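Local coordinates for protein pyrrolidone-carboxylate peptidase (Pyrococcus furiosus, PDB 1X10) that removes N-terminal pyroglutamyl (5-oxoproline) residues from polypeptides, acting as a thiol peptidase of the C15 family assembled as a homotetramer, at residues A[18-31]-A[189-201]. The protein carries 3 engineered substitutions. Residues are numbered along the deposited sequence; the frame is centred on the assembly and turned at random.
Sequences PTERIAKDLDGIKI and YEMALEAVKVAIE. Engineered in segment 189-201: Ala192 (natural residue Glu).
The phenol OH of Tyr189 donates a short hydrogen bond of 2.6 Å to OD1 of Asp25, reaching that oxygen from above the carboxylate plane, 43° out of it. CG of Tyr189 stands anti to the backbone N (chi1 174°), which sends the ring across to helix 18-26 as a knob among Pro18, Arg21, Ile22 and Asp25. The guanidinium of Arg21 lies flat over one ring face in a cation-pi stack, CZ standing 3.8 Å from the ring centroid and NH2 shifted toward CD2 at the rim; the bend at chi3 folds the arginine back over the tyrosine. The carbonyl O of Pro18 meets the ring edge in its plane, 3.5 Å from CE1, while CG1 of Ile22 approaches CE1 obliquely. A leucine in place of Tyr189 would probably leave the Asp25 carboxylate without its hydroxyl donor and the Arg21 guanidinium without its aromatic platform. In return, Ile22 enters a hole between Tyr189, Ala192 (engineered, glutamate in nature), Leu193 and Val196, its CG2 touching CD1 of Leu193 at 3.9 Å. Leu26 fills the next hole: its CD1 presses on CG1 of Val196 at 3.5 Å, and CD2 rests on the aliphatic chain of Lys197. Past the type II turn from Leu26 to Ile29, Ile31 sets CD1 against CG2 of Ile200, 3.5 Å away, and beside CG of Glu201. The segments 18-26 and 189-201 cross at -54°, axes 10.1 Å apart at closest approach, in knobs-into-holes packing on one face of the mixed sheet of this alpha/beta fold, where Leu26, Val196 and Ile200 rest on Val5 of strand 2-8 and Pro18 and Ala192 on Val167 of strand 161-167.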
ATOM      1  N   PRO A  18      11.055  18.137   6.627  1.00 12.15           N
ATOM      2  CA  PRO A  18      12.428  17.752   6.954  1.00 12.21           C
ATOM      3  C   PRO A  18      13.504  18.303   6.016  1.00 12.06           C
ATOM      4  O   PRO A  18      14.657  18.459   6.424  1.00 11.39           O
ATOM      5  CB  PRO A  18      12.367  16.223   6.957  1.00 12.57           C
ATOM      6  CG  PRO A  18      11.297  15.924   5.962  1.00 12.17           C
ATOM      7  CD  PRO A  18      10.237  16.951   6.313  1.00 12.17           C
ATOM      8  N   THR A  19      13.138  18.609   4.774  1.00 11.30           N
ATOM      9  CA  THR A  19      14.131  19.127   3.831  1.00 11.47           C
ATOM     10  C   THR A  19      14.555  20.555   4.171  1.00 11.54           C
ATOM     11  O   THR A  19      15.624  21.005   3.767  1.00 11.44           O
ATOM     12  CB  THR A  19      13.629  19.047   2.362  1.00 11.14           C
ATOM     13  OG1 THR A  19      12.519  19.929   2.166  1.00 10.87           O
ATOM     14  CG2 THR A  19      13.207  17.622   2.038  1.00 10.52           C
ATOM     15  N   GLU A  20      13.721  21.264   4.925  1.00 12.13           N
ATOM     16  CA  GLU A  20      14.071  22.618   5.339  1.00 13.17           C
ATOM     17  C   GLU A  20      15.251  22.505   6.309  1.00 13.79           C
ATOM     18  O   GLU A  20      16.227  23.252   6.210  1.00 13.23           O
ATOM     19  CB  GLU A  20      12.884  23.297   6.030  1.00 14.42           C
ATOM     20  CG  GLU A  20      13.243  24.603   6.726  1.00 16.14           C
ATOM     21  CD  GLU A  20      12.024  25.441   7.084  1.00 17.35           C
ATOM     22  OE1 GLU A  20      10.987  24.867   7.471  1.00 17.89           O
ATOM     23  OE2 GLU A  20      12.107  26.684   6.991  1.00 19.06           O
ATOM     24  N   ARG A  21      15.158  21.558   7.238  1.00 13.49           N
ATOM     25  CA  ARG A  21      16.227  21.336   8.212  1.00 15.36           C
ATOM     26  C   ARG A  21      17.496  20.851   7.523  1.00 14.40           C
ATOM     27  O   ARG A  21      18.598  21.247   7.889  1.00 14.54           O
ATOM     28  CB  ARG A  21      15.809  20.295   9.247  1.00 17.59           C
ATOM     29  CG  ARG A  21      14.950  20.823  10.370  1.00 21.98           C
ATOM     30  CD  ARG A  21      14.593  19.698  11.336  1.00 24.95           C
ATOM     31  NE  ARG A  21      15.769  19.122  11.987  1.00 27.00           N
ATOM     32  CZ  ARG A  21      15.728  18.053  12.781  1.00 28.68           C
ATOM     33  NH1 ARG A  21      14.573  17.446  13.016  1.00 29.11           N
ATOM     34  NH2 ARG A  21      16.836  17.594  13.352  1.00 28.94           N
ATOM     35  N   ILE A  22      17.334  19.974   6.538  1.00 13.82           N
ATOM     36  CA  ILE A  22      18.478  19.450   5.801  1.00 13.53           C
ATOM     37  C   ILE A  22      19.257  20.596   5.161  1.00 13.53           C
ATOM     38  O   ILE A  22      20.483  20.671   5.273  1.00 13.53           O
ATOM     39  CB  ILE A  22      18.034  18.461   4.696  1.00 13.15           C
ATOM     40  CG1 ILE A  22      17.475  17.187   5.337  1.00 13.39           C
ATOM     41  CG2 ILE A  22      19.212  18.121   3.798  1.00 12.81           C
ATOM     42  CD1 ILE A  22      16.967  16.153   4.342  1.00 13.32           C
ATOM     43  N   ALA A  23      18.537  21.492   4.493  1.00 13.33           N
ATOM     44  CA  ALA A  23      19.170  22.633   3.840  1.00 13.87           C
ATOM     45  C   ALA A  23      19.933  23.482   4.855  1.00 13.87           C
ATOM     46  O   ALA A  23      21.082  23.857   4.628  1.00 13.83           O
ATOM     47  CB  ALA A  23      18.118  23.480   3.131  1.00 13.57           C
ATOM     48  N   LYS A  24      19.286  23.789   5.976  1.00 14.79           N
ATOM     49  CA  LYS A  24      19.920  24.597   7.010  1.00 15.88           C
ATOM     50  C   LYS A  24      21.106  23.895   7.667  1.00 15.68           C
ATOM     51  O   LYS A  24      22.102  24.537   7.998  1.00 15.89           O
ATOM     52  CB  LYS A  24      18.898  24.994   8.071  1.00 16.87           C
ATOM     53  CG  LYS A  24      17.843  25.960   7.564  1.00 19.07           C
ATOM     54  CD  LYS A  24      16.905  26.385   8.684  1.00 21.24           C
ATOM     55  CE  LYS A  24      15.883  27.396   8.192  1.00 22.54           C
ATOM     56  NZ  LYS A  24      14.920  27.770   9.273  1.00 24.46           N
ATOM     57  N   ASP A  25      21.001  22.584   7.852  1.00 15.34           N
ATOM     58  CA  ASP A  25      22.075  21.807   8.463  1.00 15.26           C
ATOM     59  C   ASP A  25      23.290  21.696   7.550  1.00 15.86           C
ATOM     60  O   ASP A  25      24.431  21.655   8.021  1.00 15.90           O
ATOM     61  CB  ASP A  25      21.585  20.397   8.816  1.00 15.25           C
ATOM     62  CG  ASP A  25      20.837  20.349  10.145  1.00 14.87           C
ATOM     63  OD1 ASP A  25      20.257  19.295  10.469  1.00 14.69           O
ATOM     64  OD2 ASP A  25      20.836  21.360  10.867  1.00 14.29           O
ATOM     65  N   LEU A  26      23.050  21.649   6.244  1.00 15.69           N
ATOM     66  CA  LEU A  26      24.142  21.519   5.293  1.00 15.91           C
ATOM     67  C   LEU A  26      24.743  22.856   4.866  1.00 16.42           C
ATOM     68  O   LEU A  26      25.839  22.907   4.316  1.00 16.65           O
ATOM     69  CB  LEU A  26      23.674  20.734   4.067  1.00 15.54           C
ATOM     70  CG  LEU A  26      23.301  19.272   4.327  1.00 15.28           C
ATOM     71  CD1 LEU A  26      22.776  18.629   3.044  1.00 15.35           C
ATOM     72  CD2 LEU A  26      24.527  18.515   4.834  1.00 14.79           C
ATOM     73  N   ASP A  27      24.039  23.948   5.135  1.00 17.01           N
ATOM     74  CA  ASP A  27      24.547  25.260   4.748  1.00 18.33           C
ATOM     75  C   ASP A  27      25.876  25.590   5.422  1.00 18.77           C
ATOM     76  O   ASP A  27      26.010  25.453   6.639  1.00 18.87           O
ATOM     77  CB  ASP A  27      23.543  26.352   5.102  1.00 18.07           C
ATOM     78  CG  ASP A  27      23.923  27.707   4.517  1.00 18.78           C
ATOM     79  OD1 ASP A  27      23.626  28.740   5.156  1.00 19.03           O
ATOM     80  OD2 ASP A  27      24.506  27.744   3.412  1.00 18.03           O
ATOM     81  N   GLY A  28      26.850  26.019   4.626  1.00 19.33           N
ATOM     82  CA  GLY A  28      28.146  26.385   5.168  1.00 20.84           C
ATOM     83  C   GLY A  28      29.145  25.275   5.429  1.00 21.83           C
ATOM     84  O   GLY A  28      30.291  25.563   5.773  1.00 21.90           O
ATOM     85  N   ILE A  29      28.743  24.015   5.281  1.00 22.59           N
ATOM     86  CA  ILE A  29      29.688  22.934   5.523  1.00 23.82           C
ATOM     87  C   ILE A  29      30.598  22.786   4.313  1.00 24.76           C
ATOM     88  O   ILE A  29      30.333  23.353   3.252  1.00 24.19           O
ATOM     89  CB  ILE A  29      28.984  21.579   5.776  1.00 23.88           C
ATOM     90  CG1 ILE A  29      28.443  21.006   4.467  1.00 24.19           C
ATOM     91  CG2 ILE A  29      27.863  21.759   6.789  1.00 24.27           C
ATOM     92  CD1 ILE A  29      27.951  19.580   4.596  1.00 24.53           C
ATOM     93  N   LYS A  30      31.675  22.031   4.479  1.00 25.56           N
ATOM     94  CA  LYS A  30      32.599  21.800   3.385  1.00 26.65           C
ATOM     95  C   LYS A  30      32.951  20.329   3.297  1.00 27.02           C
ATOM     96  O   LYS A  30      33.169  19.669   4.310  1.00 27.07           O
ATOM     97  CB  LYS A  30      33.874  22.628   3.570  1.00 26.73           C
ATOM     98  CG  LYS A  30      33.643  24.129   3.557  1.00 27.87           C
ATOM     99  CD  LYS A  30      34.930  24.920   3.775  1.00 28.82           C
ATOM    100  CE  LYS A  30      35.825  24.941   2.544  1.00 29.50           C
ATOM    101  NZ  LYS A  30      36.320  23.591   2.165  1.00 30.65           N
ATOM    102  N   ILE A  31      32.970  19.825   2.071  1.00 27.63           N
ATOM    103  CA  ILE A  31      33.327  18.445   1.791  1.00 28.02           C
ATOM    104  C   ILE A  31      34.608  18.613   0.981  1.00 27.98           C
ATOM    105  O   ILE A  31      34.573  19.074  -0.158  1.00 28.04           O
ATOM    106  CB  ILE A  31      32.239  17.751   0.950  1.00 28.55           C
ATOM    107  CG1 ILE A  31      30.937  17.690   1.757  1.00 28.92           C
ATOM    108  CG2 ILE A  31      32.698  16.351   0.549  1.00 28.57           C
ATOM    109  CD1 ILE A  31      29.773  17.087   1.007  1.00 29.56           C
ATOM    110  N   TYR A 189      15.432  11.309  10.361  1.00 12.42           N
ATOM    111  CA  TYR A 189      15.985  12.549   9.845  1.00 12.74           C
ATOM    112  C   TYR A 189      17.480  12.360   9.588  1.00 13.00           C
ATOM    113  O   TYR A 189      18.017  12.827   8.580  1.00 12.31           O
ATOM    114  CB  TYR A 189      15.799  13.689  10.847  1.00 12.64           C
ATOM    115  CG  TYR A 189      16.492  14.945  10.390  1.00 13.26           C
ATOM    116  CD1 TYR A 189      15.971  15.706   9.345  1.00 13.15           C
ATOM    117  CD2 TYR A 189      17.728  15.315  10.925  1.00 13.43           C
ATOM    118  CE1 TYR A 189      16.665  16.797   8.832  1.00 13.71           C
ATOM    119  CE2 TYR A 189      18.433  16.407  10.418  1.00 13.78           C
ATOM    120  CZ  TYR A 189      17.899  17.139   9.370  1.00 13.86           C
ATOM    121  OH  TYR A 189      18.611  18.187   8.838  1.00 13.64           O
ATOM    122  N   GLU A 190      18.146  11.668  10.510  1.00 13.30           N
ATOM    123  CA  GLU A 190      19.578  11.420  10.393  1.00 14.06           C
ATOM    124  C   GLU A 190      19.946  10.696   9.101  1.00 13.67           C
ATOM    125  O   GLU A 190      20.938  11.034   8.452  1.00 12.93           O
ATOM    126  CB  GLU A 190      20.084  10.623  11.605  1.00 15.48           C
ATOM    127  CG  GLU A 190      20.072  11.413  12.913  1.00 17.89           C
ATOM    128  CD  GLU A 190      18.678  11.570  13.502  1.00 18.91           C
ATOM    129  OE1 GLU A 190      18.496  12.466  14.349  1.00 21.24           O
ATOM    130  OE2 GLU A 190      17.772  10.795  13.132  1.00 17.99           O
ATOM    131  N   MET A 191      19.147   9.703   8.718  1.00 13.51           N
ATOM    132  CA  MET A 191      19.428   8.961   7.497  1.00 12.96           C
ATOM    133  C   MET A 191      19.149   9.801   6.253  1.00 12.61           C
ATOM    134  O   MET A 191      19.879   9.717   5.268  1.00 12.23           O
ATOM    135  CB  MET A 191      18.608   7.671   7.437  1.00 13.46           C
ATOM    136  CG  MET A 191      18.888   6.857   6.182  1.00 13.55           C
ATOM    137  SD  MET A 191      18.184   5.215   6.194  1.00 15.03           S
ATOM    138  CE  MET A 191      19.419   4.338   7.199  1.00 14.09           C
ATOM    139  N   ALA A 192      18.090  10.605   6.298  1.00 12.49           N
ATOM    140  CA  ALA A 192      17.744  11.461   5.168  1.00 12.19           C
ATOM    141  C   ALA A 192      18.866  12.476   4.945  1.00 12.29           C
ATOM    142  O   ALA A 192      19.285  12.728   3.811  1.00 11.68           O
ATOM    143  CB  ALA A 192      16.421  12.188   5.442  1.00 12.84           C
ATOM    144  N   LEU A 193      19.354  13.055   6.037  1.00 12.43           N
ATOM    145  CA  LEU A 193      20.427  14.039   5.962  1.00 12.84           C
ATOM    146  C   LEU A 193      21.692  13.408   5.394  1.00 13.03           C
ATOM    147  O   LEU A 193      22.331  13.972   4.503  1.00 12.97           O
ATOM    148  CB  LEU A 193      20.708  14.621   7.352  1.00 12.45           C
ATOM    149  CG  LEU A 193      21.883  15.594   7.493  1.00 12.62           C
ATOM    150  CD1 LEU A 193      21.666  16.822   6.607  1.00 12.35           C
ATOM    151  CD2 LEU A 193      22.021  16.012   8.956  1.00 12.60           C
ATOM    152  N   GLU A 194      22.046  12.232   5.900  1.00 13.17           N
ATOM    153  CA  GLU A 194      23.243  11.537   5.439  1.00 13.34           C
ATOM    154  C   GLU A 194      23.120  11.172   3.961  1.00 12.45           C
ATOM    155  O   GLU A 194      24.098  11.226   3.216  1.00 11.89           O
ATOM    156  CB  GLU A 194      23.485  10.272   6.274  1.00 14.64           C
ATOM    157  CG  GLU A 194      24.720   9.480   5.850  1.00 17.56           C
ATOM    158  CD  GLU A 194      26.025  10.205   6.147  1.00 19.42           C
ATOM    159  OE1 GLU A 194      27.086   9.737   5.673  1.00 21.36           O
ATOM    160  OE2 GLU A 194      25.999  11.235   6.857  1.00 20.61           O
ATOM    161  N   ALA A 195      21.914  10.803   3.541  1.00 11.55           N
ATOM    162  CA  ALA A 195      21.676  10.446   2.149  1.00 11.40           C
ATOM    163  C   ALA A 195      22.021  11.628   1.243  1.00 11.09           C
ATOM    164  O   ALA A 195      22.666  11.455   0.214  1.00 10.48           O
ATOM    165  CB  ALA A 195      20.207  10.034   1.948  1.00 11.06           C
ATOM    166  N   VAL A 196      21.587  12.827   1.629  1.00 11.30           N
ATOM    167  CA  VAL A 196      21.872  14.021   0.841  1.00 11.70           C
ATOM    168  C   VAL A 196      23.378  14.309   0.845  1.00 12.35           C
ATOM    169  O   VAL A 196      23.942  14.692  -0.176  1.00 11.43           O
ATOM    170  CB  VAL A 196      21.095  15.252   1.386  1.00 11.33           C
ATOM    171  CG1 VAL A 196      21.474  16.507   0.601  1.00 10.68           C
ATOM    172  CG2 VAL A 196      19.597  15.005   1.270  1.00 11.40           C
ATOM    173  N   LYS A 197      24.026  14.122   1.994  1.00 13.31           N
ATOM    174  CA  LYS A 197      25.464  14.353   2.089  1.00 13.90           C
ATOM    175  C   LYS A 197      26.184  13.391   1.147  1.00 14.02           C
ATOM    176  O   LYS A 197      27.124  13.771   0.451  1.00 14.21           O
ATOM    177  CB  LYS A 197      25.968  14.131   3.519  1.00 15.20           C
ATOM    178  CG  LYS A 197      25.560  15.206   4.511  1.00 17.36           C
ATOM    179  CD  LYS A 197      26.202  14.962   5.875  1.00 18.99           C
ATOM    180  CE  LYS A 197      25.710  15.975   6.905  1.00 20.10           C
ATOM    181  NZ  LYS A 197      26.228  15.697   8.279  1.00 20.96           N
ATOM    182  N   VAL A 198      25.737  12.140   1.131  1.00 13.58           N
ATOM    183  CA  VAL A 198      26.339  11.141   0.259  1.00 13.83           C
ATOM    184  C   VAL A 198      26.181  11.519  -1.213  1.00 13.23           C
ATOM    185  O   VAL A 198      27.117  11.386  -1.999  1.00 13.51           O
ATOM    186  CB  VAL A 198      25.719   9.754   0.489  1.00 14.04           C
ATOM    187  CG1 VAL A 198      26.210   8.781  -0.580  1.00 14.22           C
ATOM    188  CG2 VAL A 198      26.093   9.247   1.885  1.00 14.38           C
ATOM    189  N   ALA A 199      24.994  11.994  -1.584  1.00 13.12           N
ATOM    190  CA  ALA A 199      24.732  12.395  -2.961  1.00 12.32           C
ATOM    191  C   ALA A 199      25.695  13.504  -3.376  1.00 12.24           C
ATOM    192  O   ALA A 199      26.219  13.505  -4.495  1.00 11.89           O
ATOM    193  CB  ALA A 199      23.285  12.878  -3.105  1.00 12.42           C
ATOM    194  N   ILE A 200      25.917  14.457  -2.478  1.00 12.37           N
ATOM    195  CA  ILE A 200      26.824  15.568  -2.759  1.00 12.72           C
ATOM    196  C   ILE A 200      28.248  15.046  -2.979  1.00 13.32           C
ATOM    197  O   ILE A 200      28.921  15.418  -3.942  1.00 12.93           O
ATOM    198  CB  ILE A 200      26.833  16.588  -1.590  1.00 13.08           C
ATOM    199  CG1 ILE A 200      25.447  17.214  -1.431  1.00 11.67           C
ATOM    200  CG2 ILE A 200      27.873  17.668  -1.851  1.00 12.69           C
ATOM    201  CD1 ILE A 200      25.300  18.074  -0.196  1.00 12.31           C
ATOM    202  N   GLU A 201      28.696  14.174  -2.083  1.00 14.13           N
ATOM    203  CA  GLU A 201      30.030  13.593  -2.173  1.00 15.26           C
ATOM    204  C   GLU A 201      30.226  12.853  -3.492  1.00 14.99           C
ATOM    205  O   GLU A 201      31.244  13.027  -4.170  1.00 14.56           O
ATOM    206  CB  GLU A 201      30.259  12.629  -1.005  1.00 16.76           C
ATOM    207  CG  GLU A 201      30.190  13.297   0.357  1.00 19.94           C
ATOM    208  CD  GLU A 201      30.183  12.307   1.510  1.00 21.99           C
ATOM    209  OE1 GLU A 201      30.136  12.766   2.669  1.00 23.57           O
ATOM    210  OE2 GLU A 201      30.218  11.077   1.268  1.00 23.45           O
TER